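Local coordinates for protein endoglucanase A (Clostridium cellulolyticum, PDB 1EDG) that hydrolyses internal beta-1,4-glucosidic bonds of cellulose, acting as a family 5 endoglucanase with a TIM-barrel catalytic domain, at residues A[191-196]-A[222-227]; A[202-207]-A[237-242]; A[288-293]-A[331-336]. All blocks are in the same frame, centred on the assembly; numbering follows the deposited sequence.

All three contacts lie in one eight-stranded beta/alpha barrel, the fold of family 5 glycoside hydrolases. Interactions 1 and 2 both use helix 187-209. Interaction 1 sets its earlier turns against the loop that leaves strand 219-222, and interaction 2 sets a later part against the loop that leads toward strand 249-254. Their centres are about 15 Å apart and their segments alternate along the chain. Interaction 3 follows later in the sequence. Its centre is about 20 Å from that of interaction 1 and about 24 Å from that of interaction 2. Helix 187-209 is thus tied twice to the chain after strand 219-222, while interaction 3 joins the helices that precede and follow strand 303-308.

Interaction 1: residues A[191-196]-A[222-227]; sequences DSINCI and PGYVAS
Segment 191-196 of helix 187-209 runs past the irregular segment 222-227, with I193 and Y224 nearest at 6.0 Å between CA atoms and I196 facing G223 at 7.0 Å. Y224 is the main side chain of the second segment. Its CG stands anti to the backbone N (chi1 -168°), and its ring is met by residues from successive turns of the helix. S192 comes in at the ring edge, near its plane, with OG 3.4 Å from CE1 of Y224. That hydroxyl is hydrogen-bonded to the carbonyl O of P133. I196 crosses the tyrosine side chain at about a right angle, and its CD1 lies 3.8 Å from CD1 of Y224. The other branch of I196 turns to P222, its CG2 3.9 Å from the carbonyl O. I193 meets the root of the tyrosine, CG1 4.2 Å from CB of Y224, and also crosses it at about a right angle. The phenol OH of Y224 is hydrogen-bonded to the carbonyl O of N178 and the backbone N of L173. Its carbonyl O takes two bonds within the loop, from N and OG of S227, the latter 3.1 Å from Y224 O. S227 is also the N-cap of helix 228-232. The contact lies at the C-terminal end of a barrel strand, the end where TIM-barrel enzymes carry their active sites. It is apolar along the tyrosine flank, while loop residues satisfy S192 OG and Y224 OH, and N200 of helix 187-209 satisfies P222 O.

Interaction 2: residues A[202-207]-A[237-242]; sequences DFVNTV and RMPNDI
V204 has CG1 anti to its own backbone N (chi1 175°) and CG2 anti to the carbonyl carbon, and this splits its two methyls between different partners. CG2 meets the ring of P239, 3.7 Å from CB, and the two side chains cross at about a right angle. CG1 meets the polar backbone and side chain further along, lying 4.0 Å from the carbonyl O of N240 and 3.9 Å from OD1 of D241. D241 turns its carboxylate this way with CG anti to the backbone N (chi1 -156°). OD1 of D241 accepts a bond from N of I242, 2.8 Å away and above the carboxylate plane. Its OD2 pairs with R208 in a salt bridge and is hydrogen-bonded to N245. At the outer border, one water donates to both OD1 of N205, at 2.8 Å, and the carbonyl O of N240, at 3.1 Å. OE1 of Q201, one turn earlier on the helix, accepts from the backbone N of N240. The contact lies at the protein surface. Its apolar touch is V204 on P239. Around it a water links N205 to N240, and Q201 and R208 bind the loop before strand 249-254 directly to helix 187-209.

Interaction 3: residues A[288-293]-A[331-336]; sequences FMDNIY and KARGIL
The polar part is a salt bridge between D290 and R333. NE and NH2 of R333 both donate to the same carboxylate oxygen: NH2 lies 2.9 Å and NE 3.0 Å from OD1 of D290. Both bonds are bent, with N-H...acceptor angles near 147°. The oxygen lies in the guanidinium plane, but the two nitrogens come from the same face of the carboxylate, whose plane is turned 39° from that of the guanidinium. NH2 comes from the syn side but tilted out of the carboxylate plane, and NE lies further above it. The remaining nitrogen, NH1, is bonded to the carbonyl O of Q329, so D290 and Q329 of helix 316-332 both bind the guanidinium.

The aliphatic part of R333 packs on the helix. Its chain is extended from CG to NE, which carries CD to within 3.6 Å of the carbonyl O of M289 and 3.7 Å of CB of M289. Y293 lies across the base of the chain at about a right angle, its CD1 3.9 Å from CB of R333. Its phenol OH is hydrogen-bonded to the carbonyl O of N16. The purely apolar touch is I292 with I335, where CG2 of I292 lies 3.7 Å from CD1 of I335.

G334 turns the chain between R333 and I335, so that both side chains face helix 279-297. With positive phi, it is the C-prime residue of a Schellman motif ending helix 316-332: I335 N bonds to A330 O, and G334 N to K331 O at 3.0 Å. The chain then enters strand 336-339. I292 and I335 reach inward to strand 303-308, on V303 and I305, while M289 also touches Y326 and Q329 of helix 316-332. The contact thus joins helix 279-297 to the C-terminal turn of helix 316-332, next to strand 303-308.

Interaction 1: residues A[191-196]-A[222-227]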
ATOM      1  N   ASP A 191      -6.961  20.750  -9.742  1.00 17.82           N
ATOM      2  CA  ASP A 191      -7.989  20.114 -10.557  1.00 17.64           C
ATOM      3  C   ASP A 191      -7.894  18.596 -10.335  1.00 16.34           C
ATOM      4  O   ASP A 191      -8.907  17.923 -10.130  1.00 15.95           O
ATOM      5  CB  ASP A 191      -7.766  20.442 -12.041  1.00 19.15           C
ATOM      6  CG  ASP A 191      -8.669  19.637 -12.962  1.00 20.91           C
ATOM      7  OD1 ASP A 191      -9.904  19.781 -12.870  1.00 22.41           O
ATOM      8  OD2 ASP A 191      -8.142  18.854 -13.781  1.00 22.57           O
ATOM      9  N   SER A 192      -6.668  18.082 -10.339  1.00 15.91           N
ATOM     10  CA  SER A 192      -6.409  16.653 -10.136  1.00 16.36           C
ATOM     11  C   SER A 192      -6.938  16.175  -8.773  1.00 15.50           C
ATOM     12  O   SER A 192      -7.627  15.157  -8.689  1.00 16.36           O
ATOM     13  CB  SER A 192      -4.907  16.376 -10.266  1.00 17.29           C
ATOM     14  OG  SER A 192      -4.642  14.992 -10.412  1.00 18.83           O
ATOM     15  N   ILE A 193      -6.661  16.942  -7.721  1.00 15.22           N
ATOM     16  CA  ILE A 193      -7.113  16.619  -6.369  1.00 13.75           C
ATOM     17  C   ILE A 193      -8.635  16.508  -6.321  1.00 15.31           C
ATOM     18  O   ILE A 193      -9.187  15.596  -5.696  1.00 14.76           O
ATOM     19  CB  ILE A 193      -6.622  17.689  -5.364  1.00 14.82           C
ATOM     20  CG1 ILE A 193      -5.108  17.559  -5.165  1.00 14.51           C
ATOM     21  CG2 ILE A 193      -7.374  17.581  -4.032  1.00 13.94           C
ATOM     22  CD1 ILE A 193      -4.489  18.660  -4.316  1.00 15.00           C
ATOM     23  N   ASN A 194      -9.317  17.432  -6.992  1.00 15.92           N
ATOM     24  CA  ASN A 194     -10.778  17.414  -7.031  1.00 17.19           C
ATOM     25  C   ASN A 194     -11.256  16.175  -7.786  1.00 14.82           C
ATOM     26  O   ASN A 194     -12.196  15.501  -7.360  1.00 13.59           O
ATOM     27  CB  ASN A 194     -11.319  18.695  -7.673  1.00 21.47           C
ATOM     28  CG  ASN A 194     -10.974  19.941  -6.868  1.00 27.07           C
ATOM     29  OD1 ASN A 194     -10.829  19.888  -5.639  1.00 29.76           O
ATOM     30  ND2 ASN A 194     -10.835  21.072  -7.554  1.00 29.09           N
ATOM     31  N   CYS A 195     -10.578  15.851  -8.887  1.00 12.93           N
ATOM     32  CA  CYS A 195     -10.921  14.675  -9.677  1.00 12.47           C
ATOM     33  C   CYS A 195     -10.725  13.402  -8.849  1.00 11.25           C
ATOM     34  O   CYS A 195     -11.515  12.463  -8.947  1.00 10.34           O
ATOM     35  CB  CYS A 195     -10.067  14.609 -10.945  1.00 14.46           C
ATOM     36  SG  CYS A 195     -10.548  15.785 -12.242  1.00 17.15           S
ATOM     37  N   ILE A 196      -9.667  13.377  -8.039  1.00 11.73           N
ATOM     38  CA  ILE A 196      -9.380  12.225  -7.187  1.00 11.56           C
ATOM     39  C   ILE A 196     -10.484  12.083  -6.135  1.00 10.98           C
ATOM     40  O   ILE A 196     -10.936  10.970  -5.847  1.00 11.03           O
ATOM     41  CB  ILE A 196      -7.973  12.344  -6.546  1.00 11.59           C
ATOM     42  CG1 ILE A 196      -6.902  12.194  -7.639  1.00 11.54           C
ATOM     43  CG2 ILE A 196      -7.791  11.302  -5.434  1.00 12.17           C
ATOM     44  CD1 ILE A 196      -5.493  12.506  -7.189  1.00 10.93           C
ATOM     45  N   PRO A 222      -6.713   6.987  -1.118  1.00  8.75           N
ATOM     46  CA  PRO A 222      -5.511   7.814  -1.070  1.00  8.01           C
ATOM     47  C   PRO A 222      -5.822   9.230  -1.578  1.00  9.87           C
ATOM     48  O   PRO A 222      -6.889   9.471  -2.166  1.00  9.19           O
ATOM     49  CB  PRO A 222      -4.579   7.108  -2.050  1.00  9.82           C
ATOM     50  CG  PRO A 222      -5.522   6.676  -3.119  1.00  8.18           C
ATOM     51  CD  PRO A 222      -6.716   6.148  -2.339  1.00  9.14           C
ATOM     52  N   GLY A 223      -4.908  10.149  -1.295  1.00 10.31           N
ATOM     53  CA  GLY A 223      -5.013  11.512  -1.780  1.00 10.44           C
ATOM     54  C   GLY A 223      -4.042  11.558  -2.949  1.00 10.30           C
ATOM     55  O   GLY A 223      -3.583  10.506  -3.403  1.00 10.30           O
ATOM     56  N   TYR A 224      -3.684  12.749  -3.415  1.00 11.06           N
ATOM     57  CA  TYR A 224      -2.755  12.892  -4.542  1.00 11.55           C
ATOM     58  C   TYR A 224      -1.446  12.113  -4.321  1.00 12.61           C
ATOM     59  O   TYR A 224      -0.744  12.334  -3.326  1.00 11.66           O
ATOM     60  CB  TYR A 224      -2.459  14.378  -4.800  1.00 12.34           C
ATOM     61  CG  TYR A 224      -1.754  14.650  -6.114  1.00 12.73           C
ATOM     62  CD1 TYR A 224      -2.469  14.738  -7.306  1.00 12.72           C
ATOM     63  CD2 TYR A 224      -0.372  14.790  -6.165  1.00 13.75           C
ATOM     64  CE1 TYR A 224      -1.820  14.950  -8.521  1.00 13.65           C
ATOM     65  CE2 TYR A 224       0.288  15.001  -7.371  1.00 14.88           C
ATOM     66  CZ  TYR A 224      -0.440  15.076  -8.548  1.00 14.12           C
ATOM     67  OH  TYR A 224       0.227  15.231  -9.743  1.00 15.00           O
ATOM     68  N   VAL A 225      -1.138  11.214  -5.262  1.00 11.53           N
ATOM     69  CA  VAL A 225       0.045  10.332  -5.259  1.00 12.22           C
ATOM     70  C   VAL A 225       0.213   9.568  -3.941  1.00 12.15           C
ATOM     71  O   VAL A 225       1.313   9.103  -3.624  1.00 11.19           O
ATOM     72  CB  VAL A 225       1.377  11.075  -5.575  1.00 14.37           C
ATOM     73  CG1 VAL A 225       2.427  10.097  -6.097  1.00 15.06           C
ATOM     74  CG2 VAL A 225       1.162  12.106  -6.610  1.00 21.60           C
ATOM     75  N   ALA A 226      -0.885   9.413  -3.203  1.00 10.27           N
ATOM     76  CA  ALA A 226      -0.892   8.738  -1.904  1.00  9.24           C
ATOM     77  C   ALA A 226       0.122   9.354  -0.933  1.00 10.30           C
ATOM     78  O   ALA A 226       0.619   8.677  -0.030  1.00 11.40           O
ATOM     79  CB  ALA A 226      -0.633   7.233  -2.065  1.00  8.69           C
ATOM     80  N   SER A 227       0.449  10.631  -1.114  1.00 10.38           N
ATOM     81  CA  SER A 227       1.404  11.278  -0.216  1.00 11.65           C
ATOM     82  C   SER A 227       0.718  11.730   1.078  1.00 11.51           C
ATOM     83  O   SER A 227      -0.512  11.861   1.136  1.00 11.33           O
ATOM     84  CB  SER A 227       2.077  12.474  -0.900  1.00 12.80           C
ATOM     85  OG  SER A 227       1.149  13.507  -1.163  1.00 16.73           O
TER

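Interaction 2: residues A[202-207]-A[237-242]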
ATOM      1  N   ASP A 202     -16.828   7.670  -6.463  1.00 10.14           N
ATOM      2  CA  ASP A 202     -17.408   6.705  -7.406  1.00 11.67           C
ATOM      3  C   ASP A 202     -17.060   5.268  -6.996  1.00 10.69           C
ATOM      4  O   ASP A 202     -17.901   4.375  -7.072  1.00 11.56           O
ATOM      5  CB  ASP A 202     -16.916   6.975  -8.834  1.00 12.85           C
ATOM      6  CG  ASP A 202     -17.459   8.282  -9.406  1.00 18.17           C
ATOM      7  OD1 ASP A 202     -18.617   8.641  -9.102  1.00 20.22           O
ATOM      8  OD2 ASP A 202     -16.725   8.954 -10.160  1.00 18.67           O
ATOM      9  N   PHE A 203     -15.812   5.066  -6.573  1.00 10.06           N
ATOM     10  CA  PHE A 203     -15.318   3.764  -6.116  1.00  9.72           C
ATOM     11  C   PHE A 203     -16.181   3.265  -4.953  1.00  9.86           C
ATOM     12  O   PHE A 203     -16.689   2.138  -4.980  1.00  9.67           O
ATOM     13  CB  PHE A 203     -13.840   3.903  -5.705  1.00  8.77           C
ATOM     14  CG  PHE A 203     -13.365   2.881  -4.702  1.00  9.85           C
ATOM     15  CD1 PHE A 203     -13.422   1.517  -4.980  1.00  8.38           C
ATOM     16  CD2 PHE A 203     -12.844   3.295  -3.481  1.00  9.99           C
ATOM     17  CE1 PHE A 203     -12.965   0.577  -4.053  1.00 10.11           C
ATOM     18  CE2 PHE A 203     -12.383   2.368  -2.545  1.00 10.28           C
ATOM     19  CZ  PHE A 203     -12.443   1.004  -2.831  1.00 10.14           C
ATOM     20  N   VAL A 204     -16.367   4.121  -3.949  1.00  9.59           N
ATOM     21  CA  VAL A 204     -17.178   3.772  -2.783  1.00  9.11           C
ATOM     22  C   VAL A 204     -18.630   3.463  -3.174  1.00  9.47           C
ATOM     23  O   VAL A 204     -19.175   2.423  -2.797  1.00  9.83           O
ATOM     24  CB  VAL A 204     -17.144   4.911  -1.721  1.00  9.57           C
ATOM     25  CG1 VAL A 204     -18.080   4.591  -0.559  1.00  7.48           C
ATOM     26  CG2 VAL A 204     -15.718   5.106  -1.214  1.00  9.51           C
ATOM     27  N   ASN A 205     -19.245   4.348  -3.954  1.00 10.56           N
ATOM     28  CA  ASN A 205     -20.630   4.155  -4.386  1.00 11.48           C
ATOM     29  C   ASN A 205     -20.845   2.844  -5.124  1.00 10.21           C
ATOM     30  O   ASN A 205     -21.814   2.127  -4.854  1.00 11.01           O
ATOM     31  CB  ASN A 205     -21.095   5.325  -5.254  1.00 12.99           C
ATOM     32  CG  ASN A 205     -21.294   6.598  -4.453  1.00 15.85           C
ATOM     33  OD1 ASN A 205     -21.349   6.561  -3.225  1.00 17.26           O
ATOM     34  ND2 ASN A 205     -21.391   7.726  -5.138  1.00 16.61           N
ATOM     35  N   THR A 206     -19.935   2.528  -6.039  1.00 10.51           N
ATOM     36  CA  THR A 206     -20.021   1.297  -6.826  1.00 11.30           C
ATOM     37  C   THR A 206     -19.949   0.043  -5.951  1.00 10.70           C
ATOM     38  O   THR A 206     -20.767  -0.868  -6.086  1.00 11.92           O
ATOM     39  CB  THR A 206     -18.908   1.255  -7.896  1.00 11.21           C
ATOM     40  OG1 THR A 206     -19.057   2.378  -8.772  1.00 15.09           O
ATOM     41  CG2 THR A 206     -18.974  -0.035  -8.707  1.00 10.98           C
ATOM     42  N   VAL A 207     -18.971  -0.004  -5.052  1.00  9.73           N
ATOM     43  CA  VAL A 207     -18.816  -1.154  -4.170  1.00 11.49           C
ATOM     44  C   VAL A 207     -20.027  -1.323  -3.239  1.00 11.56           C
ATOM     45  O   VAL A 207     -20.584  -2.418  -3.120  1.00 10.50           O
ATOM     46  CB  VAL A 207     -17.503  -1.046  -3.341  1.00 11.56           C
ATOM     47  CG1 VAL A 207     -17.412  -2.177  -2.327  1.00 12.93           C
ATOM     48  CG2 VAL A 207     -16.296  -1.078  -4.277  1.00 11.51           C
ATOM     49  N   ARG A 237     -11.080  15.421   0.417  1.00 19.49           N
ATOM     50  CA  ARG A 237     -12.411  15.178   0.951  1.00 21.97           C
ATOM     51  C   ARG A 237     -12.703  13.690   1.093  1.00 20.57           C
ATOM     52  O   ARG A 237     -12.654  12.939   0.118  1.00 19.14           O
ATOM     53  CB  ARG A 237     -13.467  15.826   0.055  1.00 26.53           C
ATOM     54  CG  ARG A 237     -13.498  17.344   0.119  1.00 30.58           C
ATOM     55  CD  ARG A 237     -14.541  17.893  -0.835  1.00 36.05           C
ATOM     56  NE  ARG A 237     -15.839  17.239  -0.665  1.00 40.58           N
ATOM     57  CZ  ARG A 237     -16.918  17.511  -1.395  1.00 43.14           C
ATOM     58  NH1 ARG A 237     -16.865  18.436  -2.349  1.00 43.85           N
ATOM     59  NH2 ARG A 237     -18.051  16.852  -1.175  1.00 43.78           N
ATOM     60  N   MET A 238     -12.990  13.264   2.317  1.00 19.52           N
ATOM     61  CA  MET A 238     -13.308  11.870   2.588  1.00 19.72           C
ATOM     62  C   MET A 238     -14.637  11.560   1.905  1.00 17.41           C
ATOM     63  O   MET A 238     -15.571  12.353   1.980  1.00 16.88           O
ATOM     64  CB  MET A 238     -13.466  11.663   4.091  1.00 24.22           C
ATOM     65  CG  MET A 238     -13.120  10.270   4.563  1.00 30.87           C
ATOM     66  SD  MET A 238     -11.359  10.154   4.856  1.00 32.56           S
ATOM     67  CE  MET A 238     -11.284  11.023   6.391  1.00 32.15           C
ATOM     68  N   PRO A 239     -14.749  10.395   1.249  1.00 17.76           N
ATOM     69  CA  PRO A 239     -15.991  10.019   0.563  1.00 17.76           C
ATOM     70  C   PRO A 239     -17.191   9.840   1.496  1.00 17.03           C
ATOM     71  O   PRO A 239     -17.043   9.418   2.645  1.00 16.05           O
ATOM     72  CB  PRO A 239     -15.636   8.677  -0.089  1.00 17.76           C
ATOM     73  CG  PRO A 239     -14.152   8.713  -0.206  1.00 19.96           C
ATOM     74  CD  PRO A 239     -13.726   9.350   1.075  1.00 18.77           C
ATOM     75  N   ASN A 240     -18.379  10.140   0.979  1.00 15.29           N
ATOM     76  CA  ASN A 240     -19.623   9.974   1.716  1.00 16.17           C
ATOM     77  C   ASN A 240     -19.965   8.486   1.618  1.00 16.42           C
ATOM     78  O   ASN A 240     -20.006   7.929   0.520  1.00 16.01           O
ATOM     79  CB  ASN A 240     -20.739  10.805   1.062  1.00 18.75           C
ATOM     80  CG  ASN A 240     -22.072  10.659   1.775  1.00 21.43           C
ATOM     81  OD1 ASN A 240     -22.970   9.952   1.310  1.00 24.22           O
ATOM     82  ND2 ASN A 240     -22.209  11.333   2.910  1.00 21.77           N
ATOM     83  N   ASP A 241     -20.189   7.840   2.756  1.00 14.10           N
ATOM     84  CA  ASP A 241     -20.513   6.417   2.777  1.00 15.53           C
ATOM     85  C   ASP A 241     -22.019   6.246   2.994  1.00 17.42           C
ATOM     86  O   ASP A 241     -22.704   7.197   3.384  1.00 20.92           O
ATOM     87  CB  ASP A 241     -19.724   5.727   3.904  1.00 14.26           C
ATOM     88  CG  ASP A 241     -19.523   4.232   3.673  1.00 15.77           C
ATOM     89  OD1 ASP A 241     -20.072   3.675   2.701  1.00 13.94           O
ATOM     90  OD2 ASP A 241     -18.809   3.600   4.479  1.00 14.18           O
ATOM     91  N   ILE A 242     -22.543   5.056   2.716  1.00 18.81           N
ATOM     92  CA  ILE A 242     -23.968   4.802   2.909  1.00 22.37           C
ATOM     93  C   ILE A 242     -24.365   4.959   4.368  1.00 25.66           C
ATOM     94  O   ILE A 242     -23.566   4.709   5.278  1.00 24.77           O
ATOM     95  CB  ILE A 242     -24.394   3.384   2.471  1.00 21.84           C
ATOM     96  CG1 ILE A 242     -23.546   2.326   3.182  1.00 20.50           C
ATOM     97  CG2 ILE A 242     -24.341   3.260   0.965  1.00 22.81           C
ATOM     98  CD1 ILE A 242     -23.982   0.912   2.908  1.00 22.56           C
TER
HETATM   99  O   HOH W   1     -21.829   5.724  -0.628  1.00 49.21           O

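Interaction 3: residues A[288-293]-A[331-336]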
ATOM      1  N   PHE A 288       5.686  13.701   9.128  1.00 13.04           N
ATOM      2  CA  PHE A 288       4.438  13.325   8.478  1.00 11.90           C
ATOM      3  C   PHE A 288       3.542  12.486   9.380  1.00 11.37           C
ATOM      4  O   PHE A 288       2.312  12.544   9.268  1.00 12.38           O
ATOM      5  CB  PHE A 288       4.687  12.643   7.120  1.00 12.64           C
ATOM      6  CG  PHE A 288       5.153  11.216   7.215  1.00 13.78           C
ATOM      7  CD1 PHE A 288       6.505  10.916   7.336  1.00 15.22           C
ATOM      8  CD2 PHE A 288       4.233  10.170   7.186  1.00 14.26           C
ATOM      9  CE1 PHE A 288       6.934   9.594   7.430  1.00 15.71           C
ATOM     10  CE2 PHE A 288       4.652   8.851   7.280  1.00 15.60           C
ATOM     11  CZ  PHE A 288       6.008   8.564   7.403  1.00 15.47           C
ATOM     12  N   MET A 289       4.151  11.729  10.290  1.00 10.44           N
ATOM     13  CA  MET A 289       3.383  10.906  11.216  1.00 10.11           C
ATOM     14  C   MET A 289       2.604  11.787  12.185  1.00  9.38           C
ATOM     15  O   MET A 289       1.473  11.463  12.544  1.00 11.08           O
ATOM     16  CB  MET A 289       4.292   9.943  11.977  1.00 11.15           C
ATOM     17  CG  MET A 289       4.947   8.930  11.072  1.00 12.60           C
ATOM     18  SD  MET A 289       5.708   7.600  11.977  1.00 13.00           S
ATOM     19  CE  MET A 289       6.454   6.625  10.606  1.00 12.84           C
ATOM     20  N   ASP A 290       3.206  12.898  12.603  1.00 10.56           N
ATOM     21  CA  ASP A 290       2.538  13.827  13.510  1.00 11.71           C
ATOM     22  C   ASP A 290       1.357  14.477  12.794  1.00 11.20           C
ATOM     23  O   ASP A 290       0.289  14.654  13.380  1.00 11.95           O
ATOM     24  CB  ASP A 290       3.507  14.888  14.032  1.00 12.25           C
ATOM     25  CG  ASP A 290       4.417  14.362  15.131  1.00 15.94           C
ATOM     26  OD1 ASP A 290       4.026  13.413  15.840  1.00 15.76           O
ATOM     27  OD2 ASP A 290       5.528  14.903  15.287  1.00 19.09           O
ATOM     28  N   ASN A 291       1.542  14.806  11.518  1.00 11.69           N
ATOM     29  CA  ASN A 291       0.461  15.395  10.723  1.00 13.44           C
ATOM     30  C   ASN A 291      -0.702  14.411  10.656  1.00 12.47           C
ATOM     31  O   ASN A 291      -1.864  14.788  10.833  1.00 11.01           O
ATOM     32  CB  ASN A 291       0.938  15.708   9.301  1.00 14.59           C
ATOM     33  CG  ASN A 291       1.869  16.896   9.247  1.00 17.14           C
ATOM     34  OD1 ASN A 291       2.035  17.608  10.241  1.00 17.98           O
ATOM     35  ND2 ASN A 291       2.486  17.116   8.094  1.00 18.51           N
ATOM     36  N   ILE A 292      -0.377  13.147  10.408  1.00 11.13           N
ATOM     37  CA  ILE A 292      -1.380  12.097  10.322  1.00 11.20           C
ATOM     38  C   ILE A 292      -2.088  11.891  11.662  1.00 10.43           C
ATOM     39  O   ILE A 292      -3.319  11.741  11.707  1.00  9.48           O
ATOM     40  CB  ILE A 292      -0.748  10.770   9.834  1.00 12.53           C
ATOM     41  CG1 ILE A 292      -0.313  10.911   8.371  1.00 14.50           C
ATOM     42  CG2 ILE A 292      -1.734   9.617   9.991  1.00 12.75           C
ATOM     43  CD1 ILE A 292       0.510   9.747   7.865  1.00 18.18           C
ATOM     44  N   TYR A 293      -1.320  11.901  12.746  1.00  9.89           N
ATOM     45  CA  TYR A 293      -1.890  11.724  14.078  1.00 10.12           C
ATOM     46  C   TYR A 293      -2.878  12.842  14.408  1.00 10.30           C
ATOM     47  O   TYR A 293      -4.014  12.588  14.808  1.00 10.54           O
ATOM     48  CB  TYR A 293      -0.786  11.705  15.140  1.00 10.33           C
ATOM     49  CG  TYR A 293      -1.313  11.605  16.553  1.00 11.50           C
ATOM     50  CD1 TYR A 293      -1.898  10.426  17.009  1.00 11.93           C
ATOM     51  CD2 TYR A 293      -1.241  12.690  17.431  1.00 11.00           C
ATOM     52  CE1 TYR A 293      -2.404  10.320  18.301  1.00 13.16           C
ATOM     53  CE2 TYR A 293      -1.744  12.595  18.729  1.00 11.11           C
ATOM     54  CZ  TYR A 293      -2.325  11.406  19.155  1.00 12.95           C
ATOM     55  OH  TYR A 293      -2.850  11.290  20.424  1.00 14.87           O
ATOM     56  N   LYS A 331       3.404   2.923  15.299  1.00  9.12           N
ATOM     57  CA  LYS A 331       2.589   2.195  16.269  1.00  9.96           C
ATOM     58  C   LYS A 331       2.121   3.111  17.406  1.00  8.82           C
ATOM     59  O   LYS A 331       0.966   3.034  17.843  1.00  8.55           O
ATOM     60  CB  LYS A 331       3.376   0.989  16.809  1.00 11.95           C
ATOM     61  CG  LYS A 331       2.599   0.046  17.717  1.00 14.14           C
ATOM     62  CD  LYS A 331       2.746   0.456  19.165  1.00 19.21           C
ATOM     63  CE  LYS A 331       2.057  -0.503  20.108  1.00 22.70           C
ATOM     64  NZ  LYS A 331       2.098   0.047  21.497  1.00 27.45           N
ATOM     65  N   ALA A 332       3.010   3.988  17.860  1.00  7.77           N
ATOM     66  CA  ALA A 332       2.690   4.928  18.939  1.00  9.57           C
ATOM     67  C   ALA A 332       1.546   5.865  18.550  1.00 11.11           C
ATOM     68  O   ALA A 332       0.884   6.433  19.416  1.00 12.16           O
ATOM     69  CB  ALA A 332       3.933   5.743  19.318  1.00  8.65           C
ATOM     70  N   ARG A 333       1.320   6.028  17.248  1.00  9.28           N
ATOM     71  CA  ARG A 333       0.256   6.896  16.748  1.00  9.41           C
ATOM     72  C   ARG A 333      -0.904   6.103  16.132  1.00  8.11           C
ATOM     73  O   ARG A 333      -1.744   6.666  15.418  1.00  8.16           O
ATOM     74  CB  ARG A 333       0.830   7.897  15.738  1.00  9.06           C
ATOM     75  CG  ARG A 333       1.851   8.867  16.339  1.00  9.13           C
ATOM     76  CD  ARG A 333       2.714   9.468  15.243  1.00  9.88           C
ATOM     77  NE  ARG A 333       3.688  10.449  15.721  1.00 11.18           N
ATOM     78  CZ  ARG A 333       4.842  10.150  16.313  1.00 12.60           C
ATOM     79  NH1 ARG A 333       5.184   8.883  16.515  1.00 14.02           N
ATOM     80  NH2 ARG A 333       5.665  11.121  16.696  1.00 13.90           N
ATOM     81  N   GLY A 334      -0.942   4.802  16.421  1.00  7.20           N
ATOM     82  CA  GLY A 334      -1.999   3.923  15.938  1.00  6.85           C
ATOM     83  C   GLY A 334      -2.006   3.630  14.447  1.00  8.31           C
ATOM     84  O   GLY A 334      -3.017   3.159  13.921  1.00 10.08           O
ATOM     85  N   ILE A 335      -0.871   3.831  13.784  1.00  7.91           N
ATOM     86  CA  ILE A 335      -0.761   3.625  12.338  1.00  9.23           C
ATOM     87  C   ILE A 335      -0.116   2.288  11.946  1.00  8.30           C
ATOM     88  O   ILE A 335       0.937   1.922  12.480  1.00  9.05           O
ATOM     89  CB  ILE A 335       0.084   4.757  11.705  1.00  9.07           C
ATOM     90  CG1 ILE A 335      -0.465   6.138  12.096  1.00  9.02           C
ATOM     91  CG2 ILE A 335       0.138   4.601  10.191  1.00  8.73           C
ATOM     92  CD1 ILE A 335       0.505   7.284  11.831  1.00  9.34           C
ATOM     93  N   LEU A 336      -0.731   1.591  10.992  1.00  8.26           N
ATOM     94  CA  LEU A 336      -0.206   0.316  10.486  1.00  7.85           C
ATOM     95  C   LEU A 336       0.838   0.584   9.402  1.00  8.34           C
ATOM     96  O   LEU A 336       0.719   1.563   8.665  1.00  7.74           O
ATOM     97  CB  LEU A 336      -1.328  -0.523   9.856  1.00  8.01           C
ATOM     98  CG  LEU A 336      -0.876  -1.855   9.236  1.00  8.82           C
ATOM     99  CD1 LEU A 336      -0.602  -2.829  10.353  1.00 11.08           C
ATOM    100  CD2 LEU A 336      -1.922  -2.415   8.301  1.00  9.11           C
TER